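Local coordinates for protein putative decarboxylase involved in desferrioxamine biosynthesis (Erwinia amylovora, PDB 5O5C) that probably decarboxylates lysine to cadaverine with pyridoxal phosphate as cofactor, supplying the pathway that builds the siderophore desferrioxamine E, at residues E50-V55 with W100-K105; V55-S60 with S464-I469; D163-S168 with V373-Q378; S323-Y328 with G339-R344. All coordinates share one frame; numbering follows the deposited sequence.

Contact 1: residues E50-V55 with W100-K105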
# COMPACT_ATOMS: atom_id res chain seq x y z
N GLU B 50 18.40 -18.48 -15.15
CA GLU B 50 18.08 -19.91 -15.29
C GLU B 50 16.60 -20.22 -15.11
O GLU B 50 16.02 -20.97 -15.91
CB GLU B 50 18.97 -20.77 -14.37
CG GLU B 50 20.42 -20.69 -14.80
CD GLU B 50 21.34 -21.73 -14.18
OE1 GLU B 50 20.81 -22.74 -13.63
OE2 GLU B 50 22.59 -21.54 -14.27
N THR B 51 15.97 -19.61 -14.11
CA THR B 51 14.57 -19.85 -13.85
C THR B 51 13.76 -19.36 -15.04
O THR B 51 13.04 -20.13 -15.61
CB THR B 51 14.06 -19.19 -12.55
OG1 THR B 51 14.84 -19.66 -11.43
CG2 THR B 51 12.58 -19.47 -12.33
N VAL B 52 13.87 -18.09 -15.41
CA VAL B 52 13.07 -17.56 -16.50
C VAL B 52 13.32 -18.36 -17.83
O VAL B 52 12.33 -18.67 -18.53
CB VAL B 52 13.23 -16.04 -16.68
CG1 VAL B 52 12.53 -15.60 -17.92
CG2 VAL B 52 12.70 -15.26 -15.44
N LYS B 53 14.58 -18.73 -18.15
CA LYS B 53 14.83 -19.52 -19.41
C LYS B 53 14.15 -20.89 -19.43
O LYS B 53 13.82 -21.37 -20.51
CB LYS B 53 16.30 -19.71 -19.73
CG LYS B 53 17.02 -18.51 -20.30
CD LYS B 53 18.50 -18.87 -20.54
CE LYS B 53 19.30 -17.71 -21.10
NZ LYS B 53 20.73 -17.81 -20.67
N GLY B 54 13.96 -21.52 -18.27
CA GLY B 54 13.25 -22.81 -18.20
C GLY B 54 11.75 -22.73 -17.92
O GLY B 54 11.12 -23.73 -17.62
N VAL B 55 11.16 -21.55 -18.05
CA VAL B 55 9.72 -21.41 -18.08
C VAL B 55 9.18 -21.77 -19.46
O VAL B 55 9.34 -21.02 -20.42
CB VAL B 55 9.29 -19.99 -17.69
CG1 VAL B 55 7.78 -19.87 -17.70
CG2 VAL B 55 9.84 -19.65 -16.32
N TRP B 100 3.57 -17.19 -13.99
CA TRP B 100 4.44 -16.37 -14.84
C TRP B 100 3.71 -15.45 -15.77
O TRP B 100 3.38 -15.83 -16.93
CB TRP B 100 5.38 -17.26 -15.65
CG TRP B 100 6.21 -17.97 -14.77
CD1 TRP B 100 6.02 -19.22 -14.31
CD2 TRP B 100 7.34 -17.45 -14.09
NE1 TRP B 100 7.01 -19.56 -13.42
CE2 TRP B 100 7.84 -18.48 -13.26
CE3 TRP B 100 8.04 -16.24 -14.15
CZ2 TRP B 100 8.96 -18.31 -12.46
CZ3 TRP B 100 9.11 -16.08 -13.38
CH2 TRP B 100 9.59 -17.13 -12.55
N PHE B 101 3.52 -14.21 -15.32
CA PHE B 101 2.72 -13.29 -16.14
C PHE B 101 3.39 -12.91 -17.45
O PHE B 101 2.70 -12.56 -18.43
CB PHE B 101 2.33 -12.06 -15.37
CG PHE B 101 1.70 -12.34 -14.04
CD1 PHE B 101 0.62 -13.20 -13.93
CD2 PHE B 101 2.19 -11.72 -12.87
CE1 PHE B 101 0.03 -13.43 -12.71
CE2 PHE B 101 1.61 -11.97 -11.64
CZ PHE B 101 0.54 -12.84 -11.57
N HIS B 102 4.72 -13.02 -17.52
CA HIS B 102 5.46 -12.70 -18.75
C HIS B 102 5.20 -13.69 -19.86
O HIS B 102 5.35 -13.37 -21.04
CB HIS B 102 6.95 -12.53 -18.53
CG HIS B 102 7.68 -13.80 -18.23
ND1 HIS B 102 8.24 -14.59 -19.21
CD2 HIS B 102 7.89 -14.45 -17.06
CE1 HIS B 102 8.80 -15.65 -18.66
NE2 HIS B 102 8.62 -15.58 -17.36
N HIS B 103 4.71 -14.87 -19.50
CA HIS B 103 4.50 -15.88 -20.50
C HIS B 103 3.33 -15.48 -21.39
O HIS B 103 2.28 -15.11 -20.86
CB HIS B 103 4.22 -17.21 -19.85
CG HIS B 103 4.47 -18.34 -20.77
ND1 HIS B 103 3.58 -18.72 -21.73
CD2 HIS B 103 5.59 -19.08 -20.99
CE1 HIS B 103 4.09 -19.69 -22.46
NE2 HIS B 103 5.32 -19.92 -22.03
N PRO B 104 3.48 -15.55 -22.74
CA PRO B 104 2.36 -15.31 -23.65
C PRO B 104 1.05 -16.03 -23.38
O PRO B 104 -0.02 -15.54 -23.79
CB PRO B 104 2.91 -15.76 -25.03
CG PRO B 104 4.39 -15.96 -24.85
CD PRO B 104 4.76 -15.52 -23.47
N LYS B 105 1.08 -17.19 -22.72
CA LYS B 105 -0.16 -17.93 -22.51
C LYS B 105 -0.85 -17.65 -21.16
O LYS B 105 -1.84 -18.34 -20.82
CB LYS B 105 0.08 -19.41 -22.77
CG LYS B 105 0.36 -19.70 -24.25
CD LYS B 105 0.93 -21.11 -24.45
CE LYS B 105 0.83 -21.67 -25.85
NZ LYS B 105 0.57 -20.70 -26.92
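Val55 lies over one face of the Trp100 indole, with CG2 3.9 Å from the centroid of the five-membered ring and 14° off its normal, a clear CH-pi contact. Its other methyl, CG1, meets Trp100 CG at 3.8 Å and continues to His103, whose CD2 is 4.0 Å away. The six-membered end of the indole is met from the last helical turn, where Thr51 CG2 comes within 3.8 Å of Trp100 CH2. Val52 splits its branches: CG2 turns to Trp100, while CG1, anti to the backbone N (chi1 173°), reaches His102 CE1 at 3.8 Å.

The rings are presented by a type I beta turn from Trp100 to His103, closed by a hydrogen bond from His103 N to Trp100 O. Just after it, Lys105 N donates to His103 ND1 (3.1 Å) close to the imidazole plane, while Pro104 CD lies over one face; together they probably limit rotation of the imidazole. Further out, Val52 packs on Leu34 and His102 on Phe29, both of the second subunit. An N-terminal helix whose end packs on its own chain while it also touches the partner subunit is consistent with the intertwined dimers of group II decarboxylases.

Contact 2: residues V55-S60 with S464-I469; sequences VEKPFS and SGNAVI
The two loops come closest at Phe59 and Gly465, whose CA atoms are 4.6 Å apart, yet no backbone hydrogen bond joins them; Gly465, with a positive phi of 67°, is where the chain leaves helical geometry after helix 448-464. Its CA-H approaches Phe59 O at a CA-to-O distance of 3.5 Å, a weak C-H...O contact.

Pro58 fits into the bend. Its CD lies 3.4 Å from Gly465 O, its CG is set against Ala467 CA at 3.7 Å, and its CB meets Val468 CG2 at 3.9 Å, so that three successive ring carbons follow the course of the opposite chain. The same valine methyl also receives Phe59 CB (4.1 Å). Beyond CB the phenyl group leads away, CG being anti to the backbone N (chi1 -176°), and stacks on Phe462 of the helix.

The segment 464-469 links helix 448-464 to strand 470-474, an outer strand of the four-stranded antiparallel sheet in the C-terminal part of the chain, and the contact thus joins that region to the loop following the N-terminal helix 34-53. The turn itself is an ST turn: Ser464 OG accepts from Asn466 N at 3.0 Å, and is also hydrogen-bonded to Val461 O. On the outer flank Lys57 stretches its extended chain alongside Gly465, CB and CD passing near the glycine carbonyl, until NZ makes a weak, 3.4 Å hydrogen bond to Ser464 O.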
# COMPACT_ATOMS: atom_id res chain seq x y z
N VAL B 55 11.16 -21.55 -18.05
CA VAL B 55 9.72 -21.41 -18.08
C VAL B 55 9.18 -21.77 -19.46
O VAL B 55 9.34 -21.02 -20.42
CB VAL B 55 9.29 -19.99 -17.69
CG1 VAL B 55 7.78 -19.87 -17.70
CG2 VAL B 55 9.84 -19.65 -16.32
N GLU B 56 8.52 -22.91 -19.55
CA GLU B 56 7.88 -23.39 -20.79
C GLU B 56 6.38 -23.09 -20.83
O GLU B 56 5.69 -23.34 -21.84
CB GLU B 56 8.05 -24.90 -20.88
CG GLU B 56 9.43 -25.32 -21.31
CD GLU B 56 9.39 -26.64 -22.05
OE1 GLU B 56 9.10 -27.65 -21.37
OE2 GLU B 56 9.65 -26.65 -23.28
N LYS B 57 5.86 -22.59 -19.72
CA LYS B 57 4.43 -22.45 -19.60
C LYS B 57 4.15 -21.56 -18.40
O LYS B 57 5.01 -21.41 -17.57
CB LYS B 57 3.71 -23.83 -19.51
CG LYS B 57 4.35 -24.88 -18.63
CD LYS B 57 3.49 -26.13 -18.55
CE LYS B 57 3.81 -26.94 -17.32
NZ LYS B 57 2.75 -27.94 -17.10
N PRO B 58 2.99 -20.92 -18.39
CA PRO B 58 2.67 -19.90 -17.41
C PRO B 58 2.45 -20.39 -16.01
O PRO B 58 2.59 -19.62 -15.09
CB PRO B 58 1.41 -19.23 -17.98
CG PRO B 58 0.84 -20.19 -18.94
CD PRO B 58 1.98 -20.99 -19.46
N PHE B 59 2.12 -21.66 -15.83
CA PHE B 59 1.91 -22.23 -14.50
C PHE B 59 2.27 -23.74 -14.52
O PHE B 59 2.42 -24.34 -15.59
CB PHE B 59 0.45 -21.97 -14.14
CG PHE B 59 0.05 -22.40 -12.78
CD1 PHE B 59 0.78 -22.01 -11.65
CD2 PHE B 59 -1.09 -23.15 -12.61
CE1 PHE B 59 0.37 -22.44 -10.38
CE2 PHE B 59 -1.49 -23.58 -11.35
CZ PHE B 59 -0.76 -23.19 -10.24
N SER B 60 2.41 -24.35 -13.35
CA SER B 60 2.72 -25.76 -13.24
C SER B 60 1.49 -26.65 -13.11
O SER B 60 1.59 -27.82 -13.27
CB SER B 60 3.60 -25.93 -12.03
OG SER B 60 2.91 -25.44 -10.88
N SER B 464 -3.62 -28.22 -16.22
CA SER B 464 -2.69 -28.50 -17.28
C SER B 464 -1.53 -27.53 -17.32
O SER B 464 -0.56 -27.82 -17.96
CB SER B 464 -3.35 -28.46 -18.65
OG SER B 464 -3.31 -27.13 -19.23
N GLY B 465 -1.70 -26.34 -16.75
CA GLY B 465 -0.70 -25.30 -16.80
C GLY B 465 -0.42 -24.69 -18.16
O GLY B 465 0.36 -23.74 -18.24
N ASN B 466 -1.05 -25.21 -19.23
CA ASN B 466 -0.59 -24.88 -20.55
C ASN B 466 -1.07 -23.49 -20.93
O ASN B 466 -0.56 -22.89 -21.84
CB ASN B 466 -0.92 -25.95 -21.60
CG ASN B 466 -0.16 -27.29 -21.39
OD1 ASN B 466 1.08 -27.37 -21.34
ND2 ASN B 466 -0.92 -28.35 -21.31
N ALA B 467 -2.02 -22.96 -20.17
CA ALA B 467 -2.38 -21.56 -20.24
C ALA B 467 -3.13 -21.15 -18.98
O ALA B 467 -3.57 -21.99 -18.20
CB ALA B 467 -3.24 -21.33 -21.46
N VAL B 468 -3.27 -19.86 -18.78
CA VAL B 468 -4.10 -19.39 -17.66
C VAL B 468 -5.20 -18.51 -18.21
O VAL B 468 -4.95 -17.50 -18.79
CB VAL B 468 -3.30 -18.65 -16.57
CG1 VAL B 468 -4.17 -18.40 -15.33
CG2 VAL B 468 -2.05 -19.42 -16.19
N ILE B 469 -6.40 -18.92 -17.90
CA ILE B 469 -7.69 -18.35 -18.27
C ILE B 469 -8.34 -17.81 -16.98
O ILE B 469 -7.99 -18.24 -15.87
CB ILE B 469 -8.52 -19.51 -18.91
CG1 ILE B 469 -9.86 -19.09 -19.44
CG2 ILE B 469 -8.80 -20.65 -17.94
CD1 ILE B 469 -10.59 -20.26 -20.10

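Contact 3: residues D163-S168 with V373-Q378; sequences DGIFTS and VNKSIQ
Asp163 and Lys375 meet with their side chains at about a right angle, the ammonium group coming up to the carboxylate while the aliphatic chain passes across it. Lys375 NZ donates to Asp163 OD1 at 3.0 Å from the syn side, 32° out of the carboxylate plane, and more weakly to OD2. A bend in the lysine chain (chi3 -70°) also brings NZ to Gly164 O, again 3.0 Å away and nearly in line with the C=O bond. Asp163 OD1 in turn receives Gly164 N at 2.7 Å, from the same face of the carboxylate as the lysine, and Gln146 NE2 from helix 140-156.

Further along, Ile165 points at the opposite backbone, its CG2 lying 3.6 Å from Lys375 O. Beyond it a water bridges the segments: it donates to Phe166 O and to Gln378 OE1, both 2.7 Å from it, and accepts from Ser376 OG. That hydroxyl also accepts from Gln378 N, forming an ST turn, and OE1 has a further donor in Gln172 NE2.

Gln378 also packs on Ser168 of the second subunit, placing this end at the dimer interface. Strand 163-167, at one edge of the large sheet within this chain, is tied at its start by charge and, through water, at Phe166 O; the salt bridge, partly exposed and sharing its donors and acceptors with backbone and Gln146, probably keeps both partners ionised.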
# COMPACT_ATOMS: atom_id res chain seq x y z
N ASP B 163 -4.83 18.08 -8.70
CA ASP B 163 -3.69 17.41 -8.05
C ASP B 163 -3.96 15.91 -7.83
O ASP B 163 -5.07 15.41 -8.07
CB ASP B 163 -3.45 18.08 -6.71
CG ASP B 163 -2.02 17.89 -6.17
OD1 ASP B 163 -1.19 17.14 -6.71
OD2 ASP B 163 -1.75 18.51 -5.14
N GLY B 164 -2.95 15.20 -7.35
CA GLY B 164 -3.15 13.78 -6.97
C GLY B 164 -2.08 13.19 -6.10
O GLY B 164 -1.18 13.88 -5.66
N ILE B 165 -2.17 11.89 -5.88
CA ILE B 165 -1.28 11.23 -4.96
C ILE B 165 -1.13 9.76 -5.36
O ILE B 165 -2.01 9.18 -5.96
CB ILE B 165 -1.84 11.41 -3.53
CG1 ILE B 165 -1.00 10.68 -2.52
CG2 ILE B 165 -3.27 10.96 -3.44
CD1 ILE B 165 0.25 11.39 -2.16
N PHE B 166 0.02 9.18 -5.06
CA PHE B 166 0.19 7.78 -5.28
C PHE B 166 -0.35 7.04 -4.03
O PHE B 166 -0.06 7.41 -2.88
CB PHE B 166 1.63 7.45 -5.57
CG PHE B 166 2.02 7.57 -7.02
CD1 PHE B 166 2.40 8.79 -7.56
CD2 PHE B 166 2.10 6.43 -7.84
CE1 PHE B 166 2.76 8.91 -8.90
CE2 PHE B 166 2.48 6.53 -9.18
CZ PHE B 166 2.82 7.76 -9.71
N THR B 167 -1.08 5.97 -4.29
CA THR B 167 -1.64 5.08 -3.28
C THR B 167 -1.22 3.66 -3.53
O THR B 167 -0.55 3.40 -4.50
CB THR B 167 -3.13 5.03 -3.44
OG1 THR B 167 -3.40 4.48 -4.72
CG2 THR B 167 -3.70 6.42 -3.37
N SER B 168 -1.73 2.72 -2.72
CA SER B 168 -1.34 1.33 -2.85
C SER B 168 -1.88 0.73 -4.09
O SER B 168 -1.36 -0.28 -4.58
CB SER B 168 -1.80 0.48 -1.67
OG SER B 168 -3.14 0.56 -1.32
N VAL B 373 2.11 13.60 2.45
CA VAL B 373 1.20 13.07 3.49
C VAL B 373 -0.08 13.92 3.64
O VAL B 373 -1.15 13.39 3.85
CB VAL B 373 1.89 12.78 4.87
CG1 VAL B 373 1.95 14.01 5.77
CG2 VAL B 373 1.18 11.65 5.60
N ASN B 374 0.01 15.23 3.40
CA ASN B 374 -1.19 16.06 3.54
C ASN B 374 -2.34 15.68 2.58
O ASN B 374 -3.49 15.96 2.88
CB ASN B 374 -0.84 17.55 3.48
CG ASN B 374 0.17 17.94 4.57
OD1 ASN B 374 1.28 18.39 4.25
ND2 ASN B 374 -0.17 17.72 5.83
N LYS B 375 -2.04 14.98 1.48
CA LYS B 375 -3.04 14.49 0.51
C LYS B 375 -3.34 12.97 0.55
O LYS B 375 -4.07 12.43 -0.30
CB LYS B 375 -2.57 14.81 -0.92
CG LYS B 375 -2.04 16.22 -1.16
CD LYS B 375 -1.57 16.49 -2.59
CE LYS B 375 -0.30 15.77 -2.94
NZ LYS B 375 0.28 16.15 -4.24
N SER B 376 -2.81 12.28 1.53
CA SER B 376 -2.76 10.81 1.55
C SER B 376 -3.53 10.33 2.73
O SER B 376 -3.66 11.08 3.70
CB SER B 376 -1.29 10.38 1.66
OG SER B 376 -1.11 8.97 1.54
N ILE B 377 -4.06 9.11 2.62
CA ILE B 377 -4.60 8.36 3.73
C ILE B 377 -3.63 7.28 4.25
O ILE B 377 -3.98 6.50 5.15
CB ILE B 377 -6.04 7.76 3.47
CG1 ILE B 377 -6.08 6.89 2.25
CG2 ILE B 377 -7.12 8.84 3.42
CD1 ILE B 377 -6.94 5.68 2.42
N GLN B 378 -2.42 7.25 3.71
CA GLN B 378 -1.31 6.50 4.29
C GLN B 378 -0.38 7.48 5.03
O GLN B 378 -0.43 8.71 4.82
CB GLN B 378 -0.51 5.82 3.17
CG GLN B 378 -1.27 4.80 2.31
CD GLN B 378 -0.51 4.33 1.07
OE1 GLN B 378 -0.57 4.93 0.02
NE2 GLN B 378 0.18 3.24 1.18
O HOH W 1 -1.32 7.49 -0.44

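Contact 4: residues S323-Y328 with G339-R344. With PLP (pyridoxal-5'-phosphate), chain H.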
# COMPACT_ATOMS: atom_id res chain seq x y z
N SER B 323 -13.08 13.32 -9.63
CA SER B 323 -11.88 12.44 -9.40
C SER B 323 -11.66 11.34 -10.39
O SER B 323 -12.57 10.95 -11.11
CB SER B 323 -11.95 11.75 -8.04
OG SER B 323 -13.20 11.10 -7.88
N VAL B 324 -10.43 10.81 -10.39
CA VAL B 324 -10.01 9.78 -11.32
C VAL B 324 -9.06 8.82 -10.60
O VAL B 324 -8.08 9.27 -9.91
CB VAL B 324 -9.27 10.30 -12.59
CG1 VAL B 324 -9.03 9.15 -13.56
CG2 VAL B 324 -10.02 11.38 -13.31
N THR B 325 -9.33 7.53 -10.75
CA THR B 325 -8.40 6.52 -10.29
C THR B 325 -7.69 5.88 -11.48
O THR B 325 -8.31 5.52 -12.48
CB THR B 325 -9.06 5.39 -9.49
OG1 THR B 325 -9.91 4.63 -10.37
CG2 THR B 325 -9.80 5.86 -8.45
N VAL B 326 -6.40 5.65 -11.30
CA VAL B 326 -5.50 5.19 -12.36
C VAL B 326 -4.58 4.08 -11.82
O VAL B 326 -3.94 4.32 -10.80
CB VAL B 326 -4.62 6.39 -12.76
CG1 VAL B 326 -3.50 5.96 -13.67
CG2 VAL B 326 -5.44 7.46 -13.43
N ASP B 327 -4.45 2.93 -12.53
CA ASP B 327 -3.49 1.85 -12.12
C ASP B 327 -2.40 1.64 -13.14
O ASP B 327 -2.65 1.07 -14.19
CB ASP B 327 -4.12 0.47 -11.87
CG ASP B 327 -4.63 0.27 -10.47
OD1 ASP B 327 -4.55 1.13 -9.61
OD2 ASP B 327 -5.17 -0.82 -10.25
N TYR B 328 -1.19 2.10 -12.80
CA TYR B 328 -0.06 1.95 -13.64
C TYR B 328 0.42 0.53 -13.60
O TYR B 328 1.07 0.06 -14.59
CB TYR B 328 1.10 2.87 -13.28
CG TYR B 328 0.75 4.30 -13.04
CD1 TYR B 328 0.62 5.19 -14.12
CD2 TYR B 328 0.55 4.81 -11.76
CE1 TYR B 328 0.33 6.52 -13.93
CE2 TYR B 328 0.24 6.18 -11.56
CZ TYR B 328 0.11 7.02 -12.68
OH TYR B 328 -0.21 8.40 -12.56
N GLY B 339 0.05 3.02 -8.52
CA GLY B 339 -1.24 3.52 -8.79
C GLY B 339 -1.43 4.80 -8.06
O GLY B 339 -0.70 5.11 -7.12
N ALA B 340 -2.38 5.55 -8.54
CA ALA B 340 -2.60 6.91 -8.11
C ALA B 340 -4.03 7.36 -8.24
O ALA B 340 -4.82 6.80 -9.04
CB ALA B 340 -1.69 7.86 -8.89
N PHE B 341 -4.34 8.37 -7.41
CA PHE B 341 -5.68 8.99 -7.28
C PHE B 341 -5.60 10.48 -7.63
O PHE B 341 -4.73 11.18 -7.15
CB PHE B 341 -6.14 8.83 -5.85
CG PHE B 341 -7.41 9.52 -5.57
CD1 PHE B 341 -8.57 9.07 -6.13
CD2 PHE B 341 -7.44 10.69 -4.81
CE1 PHE B 341 -9.75 9.72 -5.95
CE2 PHE B 341 -8.64 11.33 -4.58
CZ PHE B 341 -9.80 10.86 -5.18
N PHE B 342 -6.53 10.97 -8.45
CA PHE B 342 -6.51 12.32 -8.93
C PHE B 342 -7.79 13.05 -8.61
O PHE B 342 -8.85 12.47 -8.74
CB PHE B 342 -6.30 12.34 -10.42
CG PHE B 342 -4.99 11.79 -10.81
CD1 PHE B 342 -4.83 10.44 -10.96
CD2 PHE B 342 -3.89 12.61 -10.93
CE1 PHE B 342 -3.62 9.91 -11.25
CE2 PHE B 342 -2.66 12.08 -11.19
CZ PHE B 342 -2.52 10.73 -11.35
N VAL B 343 -7.67 14.33 -8.23
CA VAL B 343 -8.82 15.23 -8.01
C VAL B 343 -8.86 16.47 -8.96
O VAL B 343 -7.84 16.99 -9.35
CB VAL B 343 -8.89 15.70 -6.58
CG1 VAL B 343 -9.29 14.55 -5.66
CG2 VAL B 343 -7.60 16.37 -6.12
N ARG B 344 -10.05 16.93 -9.30
CA ARG B 344 -10.21 18.10 -10.14
C ARG B 344 -9.75 19.36 -9.35
O ARG B 344 -9.09 20.20 -9.90
CB ARG B 344 -11.67 18.23 -10.54
CG ARG B 344 -11.96 19.33 -11.50
CD ARG B 344 -13.42 19.35 -11.97
NE ARG B 344 -13.39 20.17 -13.16
CZ ARG B 344 -13.59 19.78 -14.40
NH1 ARG B 344 -13.85 18.52 -14.68
NH2 ARG B 344 -13.49 20.63 -15.39
N1 PLP H . -11.15 -0.50 -10.39
C2 PLP H . -11.13 -1.25 -11.51
C2A PLP H . -11.86 -0.81 -12.74
C3 PLP H . -10.38 -2.51 -11.50
O3 PLP H . -10.32 -3.33 -12.61
C4 PLP H . -9.67 -2.84 -10.24
C4A PLP H . -8.94 -4.12 -10.08
C5 PLP H . -9.77 -1.94 -9.09
C6 PLP H . -10.54 -0.80 -9.24
C5A PLP H . -9.06 -2.28 -7.80
O4P PLP H . -7.67 -2.09 -8.11
P PLP H . -6.41 -2.52 -7.20
O1P PLP H . -6.36 -4.01 -7.30
O2P PLP H . -5.23 -1.90 -7.90
O3P PLP H . -6.58 -2.04 -5.80
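Strands 323-327 and 339-343 pair antiparallel, at 165°, within the seven-stranded sheet of the fold type I pyridoxal phosphate enzymes, where 339-343 is the strand running against its neighbours. Four backbone bonds hold them, two between Val324 and Phe342 and two between Val326 and Ala340.

On the face carrying those four residues, the Phe342 ring fills the hollow beside Val326, with CE1 3.8 Å from CG2 of the valine. Tyr328, starting the helix after the first strand, folds back over the sheet: Val326 CG1 lies over one face of the Tyr328 ring, 3.8 Å from its plane and offset toward the rim, while Ala340 CB sits at the ring edge, 3.7 Å from CE2. The two aromatic side chains come from opposite directions, and Tyr328 OH, hydrogen-bonded to Thr152, lies in the plane of the Phe342 ring, 3.5 Å from CZ. Helix 140-156 covers this phenyl group.

The other face is shaped by Phe341, whose ring leans back over the partner strand. Its CE1 and CZ both rest against Ser323 CB, CE1 at 3.7 Å, and Thr325 CG2 touches the ring edge at CD1, 4.1 Å away; Ala177 of helix 170-189 packs beyond. Gly339, without a side chain, lies beside Asp327 at the far end of this face, where the carboxylate meets the cofactor phosphate, Asp327 OD2 being 2.6 Å from PLP O2P.

In the fold
Contacts 1 and 2 form one continuous patch, their centres 9 Å apart: they share Val55, and Trp100 N lies 2.8 Å from Pro58 O and Lys105 O 2.9 Å from Val468 N, both probable hydrogen bonds. Contacts 3 and 4 are joined, 10 Å between centres, because strands 163-167 and 339-343 are sheet neighbours, with Ile165 O 2.9 Å from Phe341 N. The two groups stand apart, contacts 2 and 3 being about 37 Å between centres. Contact 4 borders the cofactor through Asp327, and the Gln378 side chain of contact 3 is about 6 Å from another bound pyridoxal phosphate. Contacts 1 and 2 lie away from these sites; contacts 1 and 3 both touch the second subunit.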